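Local atomic coordinates of ulvan Lyase-PL25 (Pseudoalteromonas sp. PLSV, PDB entry 5UAM), a protein that degrades ulvan, the sulfated polysaccharide of green seaweed cell walls, as a lyase of polysaccharide lyase family 25. Residues K210-T213 with V218-W221; V261-F266 with N345-G350; E277-V282 with D291-A296. All coordinates share one frame; numbering follows the deposited sequence.

Contact 1 (K210-T213 with V218-W221); sequences KRRT and VDSW
Val218 faces Arg211 near the turn of a beta hairpin built by strands 204-211 and 217-227 within the beta-propeller fold, and the two form an antiparallel non-hydrogen-bonded pair with their CA atoms 4.4 Å apart. The branches of the valine divide the work. CG1 rests on the backbone of the facing strand, 3.3 Å from Lys210 O, while CG2 meets Arg211 NH1 at 3.6 Å. The arginine reaches CG2 because its chain bends twice, at chi2 and chi3, and crosses the valine at about a right angle; its charge is taken up by Asp244. Val218 also lies close to the zinc site: its side chain is about 4 Å from that of Cys242, one of the metal's ligands, and the two residues also share backbone bonding. Strand 217-227 thus lies between 204-211 and strand 232-243, which carries the zinc ligands His240 and Cys242.

At Asp219 the contact turns polar. Its backbone N donates to Lys210 O over 2.8 Å, with a fairly straight N-H...O angle of 154°. The side chains of Lys210 and Asp219 run alongside each other in the same direction, and a final bend in the lysine (chi4 63°) brings NZ to within 2.8 Å of Asp219 OD2 in a salt bridge. Glu288 is a second salt-bridge partner of NZ. The other carboxylate oxygen, OD1, is held by Tyr239 OH and by Arg287, so two cationic side chains flank this buried acid and would be expected to keep it ionised. Arg212, by contrast, crosses it at about a right angle, yet its guanidinium plane is turned 64° from the carboxylate and no N-H points at OD1; it pairs with Asp214 and Tyr239 instead. The part of Arg212 that touches Asp219 OD1 is aliphatic, with CG at 3.2 Å.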
loop_
_atom_site.group_PDB
_atom_site.type_symbol
_atom_site.label_atom_id
_atom_site.label_comp_id
_atom_site.label_asym_id
_atom_site.label_seq_id
_atom_site.Cartn_x
_atom_site.Cartn_y
_atom_site.Cartn_z
ATOM N N LYS A 210 -13.316 -18.428 -1.370
ATOM C CA LYS A 210 -14.123 -19.635 -1.520
ATOM C C LYS A 210 -14.914 -19.539 -2.816
ATOM O O LYS A 210 -15.058 -18.454 -3.384
ATOM C CB LYS A 210 -15.100 -19.844 -0.351
ATOM C CG LYS A 210 -16.046 -18.643 -0.096
ATOM C CD LYS A 210 -17.076 -19.005 0.970
ATOM C CE LYS A 210 -17.900 -17.811 1.420
ATOM N NZ LYS A 210 -18.718 -17.250 0.315
ATOM N N ARG A 211 -15.408 -20.685 -3.280
ATOM C CA ARG A 211 -16.244 -20.697 -4.472
ATOM C C ARG A 211 -17.564 -20.012 -4.171
ATOM O O ARG A 211 -18.162 -20.216 -3.110
ATOM C CB ARG A 211 -16.570 -22.127 -4.911
ATOM C CG ARG A 211 -15.386 -23.031 -5.221
ATOM C CD ARG A 211 -14.732 -22.744 -6.568
ATOM N NE ARG A 211 -15.683 -22.463 -7.642
ATOM C CZ ARG A 211 -15.329 -22.121 -8.878
ATOM N NH1 ARG A 211 -14.044 -22.035 -9.215
ATOM N NH2 ARG A 211 -16.262 -21.866 -9.783
ATOM N N ARG A 212 -18.037 -19.232 -5.132
ATOM C CA ARG A 212 -19.413 -18.776 -5.103
ATOM C C ARG A 212 -20.362 -19.886 -5.525
ATOM O O ARG A 212 -20.030 -20.753 -6.343
ATOM C CB ARG A 212 -19.580 -17.587 -6.034
ATOM C CG ARG A 212 -18.792 -16.429 -5.531
ATOM C CD ARG A 212 -19.019 -15.226 -6.320
ATOM N NE ARG A 212 -20.406 -14.775 -6.296
ATOM C CZ ARG A 212 -20.765 -13.500 -6.271
ATOM N NH1 ARG A 212 -19.845 -12.549 -6.235
ATOM N NH2 ARG A 212 -22.054 -13.172 -6.295
ATOM N N THR A 213 -21.566 -19.851 -4.958
ATOM C CA THR A 213 -22.585 -20.835 -5.299
ATOM C C THR A 213 -23.553 -20.350 -6.369
ATOM O O THR A 213 -24.386 -21.137 -6.824
ATOM C CB THR A 213 -23.380 -21.236 -4.049
ATOM O OG1 THR A 213 -24.001 -20.069 -3.488
ATOM C CG2 THR A 213 -22.447 -21.859 -3.007
ATOM N N VAL A 218 -14.781 -17.102 -7.816
ATOM C CA VAL A 218 -14.286 -17.301 -6.459
ATOM C C VAL A 218 -14.262 -15.945 -5.769
ATOM O O VAL A 218 -13.894 -14.933 -6.380
ATOM C CB VAL A 218 -12.877 -17.936 -6.491
ATOM C CG1 VAL A 218 -12.241 -17.973 -5.104
ATOM C CG2 VAL A 218 -12.952 -19.333 -7.080
ATOM N N ASP A 219 -14.681 -15.917 -4.503
ATOM C CA ASP A 219 -14.541 -14.710 -3.702
ATOM C C ASP A 219 -13.057 -14.412 -3.498
ATOM O O ASP A 219 -12.290 -15.279 -3.073
ATOM C CB ASP A 219 -15.175 -14.878 -2.318
ATOM C CG ASP A 219 -16.687 -15.022 -2.338
ATOM O OD1 ASP A 219 -17.384 -14.585 -3.286
ATOM O OD2 ASP A 219 -17.188 -15.571 -1.331
ATOM N N SER A 220 -12.667 -13.173 -3.772
ATOM C CA SER A 220 -11.292 -12.710 -3.664
ATOM C C SER A 220 -11.334 -11.274 -3.170
ATOM O O SER A 220 -12.361 -10.598 -3.283
ATOM C CB SER A 220 -10.625 -12.831 -5.038
ATOM O OG SER A 220 -9.254 -12.510 -5.034
ATOM N N TRP A 221 -10.212 -10.805 -2.614
ATOM C CA TRP A 221 -10.219 -9.538 -1.888
ATOM C C TRP A 221 -8.925 -8.760 -2.089
ATOM O O TRP A 221 -7.883 -9.325 -2.408
ATOM C CB TRP A 221 -10.343 -9.786 -0.384
ATOM C CG TRP A 221 -11.554 -10.564 0.007
ATOM C CD1 TRP A 221 -11.637 -11.924 0.264
ATOM C CD2 TRP A 221 -12.867 -10.038 0.223
ATOM N NE1 TRP A 221 -12.919 -12.249 0.621
ATOM C CE2 TRP A 221 -13.696 -11.114 0.601
ATOM C CE3 TRP A 221 -13.422 -8.755 0.139
ATOM C CZ2 TRP A 221 -15.045 -10.944 0.895
ATOM C CZ3 TRP A 221 -14.764 -8.588 0.421
ATOM C CH2 TRP A 221 -15.565 -9.674 0.796
#

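Contact 2 (V261-F266 with N345-G350); sequences VYFMSF and NEWVGG
Phe263 and Trp347 hold the closest backbone approach of the two strands, yet their CA atoms are 10.5 Å apart, a separation bridged by side chains without any hydrogen bond. Both side chains set out toward the opposing strand and cross at about a right angle. From Trp347 it is the far corner of the six-membered ring that arrives: CH2 lies 3.7 Å from Phe263 CB, and the neighbouring CZ2 is 3.8 Å from the same CB. The indole thus meets the root of the phenylalanine side chain, and contact continues onto the ring at Phe263 CG, 3.9 Å from CH2, and more loosely at CD2. In Phe263, CG anti to the backbone N (chi1 179°) turns the phenyl ring aside from the line to the indole and leaves CB facing CH2. The two ring planes are inclined at 58°, an oblique pairing that is neither stacked nor edge-to-face.

Other apolar groups complete the setting. Pro317 touches both side chains, Ile319 and Ala296 pack on the tryptophan, and Trp342 meets it edge-to-face; Ile234 lies against Phe263. With an alanine in place of Trp347, the span to Phe263 CB would probably be left without its bridge, and Pro317 and Trp342 would be likely to lose an apolar surface on which they now rest.

Strand 347-352 is an outermost strand of the four-stranded sheet that begins at strand 303-311, whereas strand 258-267 belongs to the sheet before it in the chain. Large side chains reaching from one sheet to the next, with no backbone pairing between them, are how neighbouring blades pack in a beta-propeller, and this pair is a peripheral example of that principle.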
loop_
_atom_site.group_PDB
_atom_site.type_symbol
_atom_site.label_atom_id
_atom_site.label_comp_id
_atom_site.label_asym_id
_atom_site.label_seq_id
_atom_site.Cartn_x
_atom_site.Cartn_y
_atom_site.Cartn_z
ATOM N N VAL A 261 -16.511 -0.985 -1.420
ATOM C CA VAL A 261 -15.500 -0.837 -0.386
ATOM C C VAL A 261 -16.144 -1.118 0.960
ATOM O O VAL A 261 -17.303 -0.764 1.193
ATOM C CB VAL A 261 -14.749 0.523 -0.464
ATOM C CG1 VAL A 261 -15.623 1.684 -0.037
ATOM C CG2 VAL A 261 -13.465 0.482 0.355
ATOM N N TYR A 262 -15.380 -1.787 1.816
ATOM C CA TYR A 262 -15.812 -2.295 3.102
ATOM C C TYR A 262 -14.830 -1.819 4.166
ATOM O O TYR A 262 -13.696 -1.425 3.861
ATOM C CB TYR A 262 -15.770 -3.817 3.094
ATOM C CG TYR A 262 -16.576 -4.532 2.022
ATOM C CD1 TYR A 262 -16.102 -4.645 0.723
ATOM C CD2 TYR A 262 -17.765 -5.148 2.336
ATOM C CE1 TYR A 262 -16.812 -5.324 -0.236
ATOM C CE2 TYR A 262 -18.482 -5.842 1.386
ATOM C CZ TYR A 262 -17.985 -5.945 0.105
ATOM O OH TYR A 262 -18.692 -6.630 -0.866
ATOM N N PHE A 263 -15.256 -1.913 5.431
ATOM C CA PHE A 263 -14.465 -1.448 6.568
ATOM C C PHE A 263 -14.676 -2.334 7.792
ATOM O O PHE A 263 -15.805 -2.669 8.127
ATOM C CB PHE A 263 -14.867 -0.022 6.961
ATOM C CG PHE A 263 -14.111 0.508 8.131
ATOM C CD1 PHE A 263 -12.875 1.107 7.959
ATOM C CD2 PHE A 263 -14.607 0.361 9.419
ATOM C CE1 PHE A 263 -12.163 1.550 9.059
ATOM C CE2 PHE A 263 -13.884 0.795 10.489
ATOM C CZ PHE A 263 -12.672 1.390 10.313
ATOM N N MET A 264 -13.588 -2.659 8.489
ATOM C CA MET A 264 -13.705 -3.285 9.794
ATOM C C MET A 264 -12.486 -2.942 10.639
ATOM O O MET A 264 -11.481 -2.438 10.138
ATOM C CB MET A 264 -13.924 -4.802 9.680
ATOM C CG MET A 264 -12.801 -5.550 9.018
ATOM S SD MET A 264 -13.445 -7.176 8.543
ATOM C CE MET A 264 -11.984 -7.939 7.828
ATOM N N SER A 265 -12.583 -3.259 11.928
ATOM C CA SER A 265 -11.573 -2.923 12.920
ATOM C C SER A 265 -11.165 -4.183 13.679
ATOM O O SER A 265 -11.973 -5.080 13.892
ATOM C CB SER A 265 -12.159 -1.882 13.887
ATOM O OG SER A 265 -11.208 -1.360 14.793
ATOM N N PHE A 266 -9.902 -4.221 14.100
ATOM C CA PHE A 266 -9.272 -5.338 14.795
ATOM C C PHE A 266 -8.734 -4.797 16.110
ATOM O O PHE A 266 -7.835 -3.953 16.118
ATOM C CB PHE A 266 -8.151 -5.856 13.889
ATOM C CG PHE A 266 -7.213 -6.877 14.500
ATOM C CD1 PHE A 266 -7.566 -7.722 15.541
ATOM C CD2 PHE A 266 -5.942 -6.977 13.978
ATOM C CE1 PHE A 266 -6.645 -8.662 16.041
ATOM C CE2 PHE A 266 -5.028 -7.905 14.468
ATOM C CZ PHE A 266 -5.364 -8.728 15.485
ATOM N N ASN A 345 -23.612 7.979 11.938
ATOM C CA ASN A 345 -24.867 7.255 11.803
ATOM C C ASN A 345 -24.959 6.490 10.491
ATOM O O ASN A 345 -25.665 5.477 10.421
ATOM C CB ASN A 345 -26.058 8.202 11.933
ATOM C CG ASN A 345 -26.120 8.848 13.293
ATOM O OD1 ASN A 345 -26.599 8.257 14.245
ATOM N ND2 ASN A 345 -25.571 10.050 13.394
ATOM N N GLU A 346 -24.269 6.964 9.456
ATOM C CA GLU A 346 -24.330 6.320 8.156
ATOM C C GLU A 346 -23.051 6.622 7.399
ATOM O O GLU A 346 -22.319 7.562 7.718
ATOM C CB GLU A 346 -25.545 6.780 7.340
ATOM C CG GLU A 346 -25.554 8.265 7.012
ATOM C CD GLU A 346 -26.729 9.031 7.627
ATOM O OE1 GLU A 346 -27.764 8.400 7.957
ATOM O OE2 GLU A 346 -26.620 10.274 7.774
ATOM N N TRP A 347 -22.769 5.795 6.399
ATOM C CA TRP A 347 -21.692 6.084 5.468
ATOM C C TRP A 347 -22.187 7.069 4.419
ATOM O O TRP A 347 -23.300 6.937 3.890
ATOM C CB TRP A 347 -21.242 4.803 4.771
ATOM C CG TRP A 347 -20.589 3.803 5.652
ATOM C CD1 TRP A 347 -21.175 2.704 6.232
ATOM C CD2 TRP A 347 -19.228 3.797 6.060
ATOM N NE1 TRP A 347 -20.233 2.009 6.967
ATOM C CE2 TRP A 347 -19.034 2.661 6.880
ATOM C CE3 TRP A 347 -18.139 4.635 5.807
ATOM C CZ2 TRP A 347 -17.795 2.357 7.436
ATOM C CZ3 TRP A 347 -16.915 4.321 6.370
ATOM C CH2 TRP A 347 -16.757 3.185 7.180
ATOM N N VAL A 348 -21.348 8.065 4.140
ATOM C CA VAL A 348 -21.666 9.117 3.193
ATOM C C VAL A 348 -20.493 9.287 2.239
ATOM O O VAL A 348 -19.385 8.790 2.461
ATOM C CB VAL A 348 -22.025 10.451 3.891
ATOM C CG1 VAL A 348 -23.254 10.267 4.774
ATOM C CG2 VAL A 348 -20.855 10.971 4.701
ATOM N N GLY A 349 -20.762 10.000 1.156
ATOM C CA GLY A 349 -19.703 10.372 0.242
ATOM C C GLY A 349 -19.692 9.563 -1.035
ATOM O O GLY A 349 -20.746 9.205 -1.572
ATOM N N GLY A 350 -18.495 9.291 -1.532
ATOM C CA GLY A 350 -18.309 8.659 -2.815
ATOM C C GLY A 350 -17.961 9.621 -3.922
ATOM O O GLY A 350 -17.821 9.188 -5.066
#

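Contact 3 (E277-V282 with D291-A296); sequences EGEKLV and DEKTMA. With EDO (1,2-ethanediol), chain L.
Leu281 and Thr294 meet methyl to methyl in the compact half of this contact, with Leu281 CD1 3.7 Å from Thr294 CG2. The other leucine branch, CD2, lies 3.9 Å from Lys293 CB, so the fork of Leu281 spans two consecutive residues where helix 287-293 ends. Thr294, the first residue to leave helical geometry, is buried and well fixed: chi1 of 64° directs OG1 away from the leucine, to bonds with Tyr237 OH and Ala290 O, and leaves CG2 to make the apolar contact. Met264 supports Leu281 from strand 258-267.

The segments belong to the outer edge of a beta-propeller sheet. Strands 273-274 and 280-281 form a short antiparallel hairpin, and the chain then passes through helix 287-293, one of the few helices in this mostly beta protein, before returning as strand 295-297 beside 258-267. Asn275 in the hairpin loop bonds to both segments, ND2 to Lys293 O and OD1 to Glu279 N.

Toward solvent the packing gives way to charge. Lys293 and Glu279 cross at about a right angle and touch through their polar ends, NZ lying 3.0 Å from OE2 in a salt bridge. The lysine bends at chi2 and then runs straight, which carries NZ to the syn side of OE2, 15° out of the carboxylate plane. Both members of this salt bridge are partly exposed, whereas Thr294 is buried. On another part of the 291-296 segment a 1,2-ethanediol molecule, probably from the crystallisation liquor, spans two carbonyls: its O1 donates to Met295 O at 2.7 Å, and its O2 to Asp291 O at 3.0 Å.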
loop_
_atom_site.group_PDB
_atom_site.type_symbol
_atom_site.label_atom_id
_atom_site.label_comp_id
_atom_site.label_asym_id
_atom_site.label_seq_id
_atom_site.Cartn_x
_atom_site.Cartn_y
_atom_site.Cartn_z
ATOM N N GLU A 277 -19.942 -0.114 13.733
ATOM C CA GLU A 277 -20.886 0.046 14.826
ATOM C C GLU A 277 -20.533 -0.813 16.028
ATOM O O GLU A 277 -21.320 -0.892 16.978
ATOM C CB GLU A 277 -22.298 -0.278 14.341
ATOM C CG GLU A 277 -22.772 0.725 13.321
ATOM C CD GLU A 277 -24.279 0.731 13.125
ATOM O OE1 GLU A 277 -24.891 1.810 13.288
ATOM O OE2 GLU A 277 -24.849 -0.336 12.814
ATOM N N GLY A 278 -19.367 -1.456 16.005
ATOM C CA GLY A 278 -18.934 -2.249 17.129
ATOM C C GLY A 278 -19.452 -3.663 17.153
ATOM O O GLY A 278 -19.158 -4.392 18.109
ATOM N N GLU A 279 -20.233 -4.079 16.163
ATOM C CA GLU A 279 -20.729 -5.447 16.164
ATOM C C GLU A 279 -19.582 -6.402 15.844
ATOM O O GLU A 279 -18.826 -6.181 14.887
ATOM C CB GLU A 279 -21.832 -5.621 15.129
ATOM C CG GLU A 279 -22.994 -4.662 15.243
ATOM C CD GLU A 279 -23.931 -4.812 14.061
ATOM O OE1 GLU A 279 -23.979 -3.890 13.198
ATOM O OE2 GLU A 279 -24.562 -5.893 13.978
ATOM N N LYS A 280 -19.476 -7.471 16.628
ATOM C CA LYS A 280 -18.350 -8.380 16.506
ATOM C C LYS A 280 -18.561 -9.342 15.347
ATOM O O LYS A 280 -19.678 -9.787 15.064
ATOM C CB LYS A 280 -18.123 -9.116 17.829
ATOM C CG LYS A 280 -17.554 -8.175 18.892
ATOM C CD LYS A 280 -17.403 -8.839 20.253
ATOM C CE LYS A 280 -16.872 -7.832 21.267
ATOM N NZ LYS A 280 -16.899 -8.351 22.667
ATOM N N LEU A 281 -17.454 -9.676 14.687
ATOM C CA LEU A 281 -17.456 -10.501 13.489
ATOM C C LEU A 281 -16.705 -11.800 13.747
ATOM O O LEU A 281 -15.652 -11.800 14.391
ATOM C CB LEU A 281 -16.741 -9.767 12.358
ATOM C CG LEU A 281 -17.273 -8.363 12.041
ATOM C CD1 LEU A 281 -16.322 -7.600 11.150
ATOM C CD2 LEU A 281 -18.655 -8.453 11.402
ATOM N N VAL A 282 -17.219 -12.894 13.202
ATOM C CA VAL A 282 -16.517 -14.171 13.236
ATOM C C VAL A 282 -15.511 -14.211 12.093
ATOM O O VAL A 282 -15.831 -13.839 10.959
ATOM C CB VAL A 282 -17.512 -15.335 13.120
ATOM C CG1 VAL A 282 -16.780 -16.665 13.134
ATOM C CG2 VAL A 282 -18.534 -15.275 14.247
ATOM N N ASP A 291 -21.090 -8.130 3.137
ATOM C CA ASP A 291 -22.205 -7.388 2.552
ATOM C C ASP A 291 -23.248 -7.009 3.591
ATOM O O ASP A 291 -23.903 -5.972 3.459
ATOM C CB ASP A 291 -22.865 -8.196 1.428
ATOM C CG ASP A 291 -22.063 -8.174 0.136
ATOM O OD1 ASP A 291 -21.060 -7.431 0.045
ATOM O OD2 ASP A 291 -22.417 -8.915 -0.801
ATOM N N GLU A 292 -23.419 -7.826 4.626
ATOM C CA GLU A 292 -24.399 -7.562 5.667
ATOM C C GLU A 292 -23.890 -6.575 6.712
ATOM O O GLU A 292 -24.678 -5.768 7.222
ATOM C CB GLU A 292 -24.772 -8.888 6.340
ATOM C CG GLU A 292 -25.730 -8.780 7.537
ATOM C CD GLU A 292 -27.164 -8.506 7.128
ATOM O OE1 GLU A 292 -27.464 -8.573 5.913
ATOM O OE2 GLU A 292 -27.986 -8.232 8.032
ATOM N N LYS A 293 -22.593 -6.616 7.044
ATOM C CA LYS A 293 -22.090 -5.970 8.255
ATOM C C LYS A 293 -20.985 -4.950 8.046
ATOM O O LYS A 293 -20.854 -4.040 8.877
ATOM C CB LYS A 293 -21.555 -7.015 9.245
ATOM C CG LYS A 293 -22.588 -7.987 9.778
ATOM C CD LYS A 293 -23.642 -7.288 10.618
ATOM C CE LYS A 293 -24.657 -8.266 11.167
ATOM N NZ LYS A 293 -25.773 -7.529 11.835
ATOM N N THR A 294 -20.178 -5.056 6.992
ATOM C CA THR A 294 -19.017 -4.183 6.858
ATOM C C THR A 294 -19.010 -3.322 5.601
ATOM O O THR A 294 -18.083 -2.524 5.426
ATOM C CB THR A 294 -17.708 -4.987 6.890
ATOM O OG1 THR A 294 -17.650 -5.862 5.752
ATOM C CG2 THR A 294 -17.603 -5.792 8.166
ATOM N N MET A 295 -19.982 -3.456 4.709
ATOM C CA MET A 295 -20.023 -2.592 3.530
ATOM C C MET A 295 -20.003 -1.131 3.944
ATOM O O MET A 295 -20.763 -0.704 4.821
ATOM C CB MET A 295 -21.296 -2.871 2.733
ATOM C CG MET A 295 -21.468 -2.012 1.495
ATOM S SD MET A 295 -20.272 -2.410 0.229
ATOM C CE MET A 295 -20.876 -4.013 -0.344
ATOM N N ALA A 296 -19.143 -0.356 3.292
ATOM C CA ALA A 296 -19.080 1.083 3.500
ATOM C C ALA A 296 -19.639 1.878 2.339
ATOM O O ALA A 296 -20.375 2.838 2.564
ATOM C CB ALA A 296 -17.634 1.519 3.744
HETATM C C1 EDO L . -23.492 -2.645 5.695
HETATM O O1 EDO L . -23.382 -1.226 5.439
HETATM C C2 EDO L . -24.806 -3.188 5.155
HETATM O O2 EDO L . -24.771 -3.161 3.725
#

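How the contacts relate
All three contacts draw on one large propeller sheet, lie well out from the centre of the chain and are partly buried. Contact 1 stays within a hairpin, mixing backbone bonding with charge around buried Val218 and Asp219; contact 2 is purely apolar and links separate sheets through buried Phe263; contact 3 binds a helix end to an edge hairpin, with Thr294 buried and the salt bridge on the more open side. Contacts 2 and 3 share neighbouring strands: Val261 O lies 2.8 Å from Ala296 N. Contact 1 joins contact 2 through ring packing, Trp221 CZ3 against Tyr262 CE1 at 3.9 Å, whereas contacts 1 and 3 do not touch, although helix 287-293 serves both.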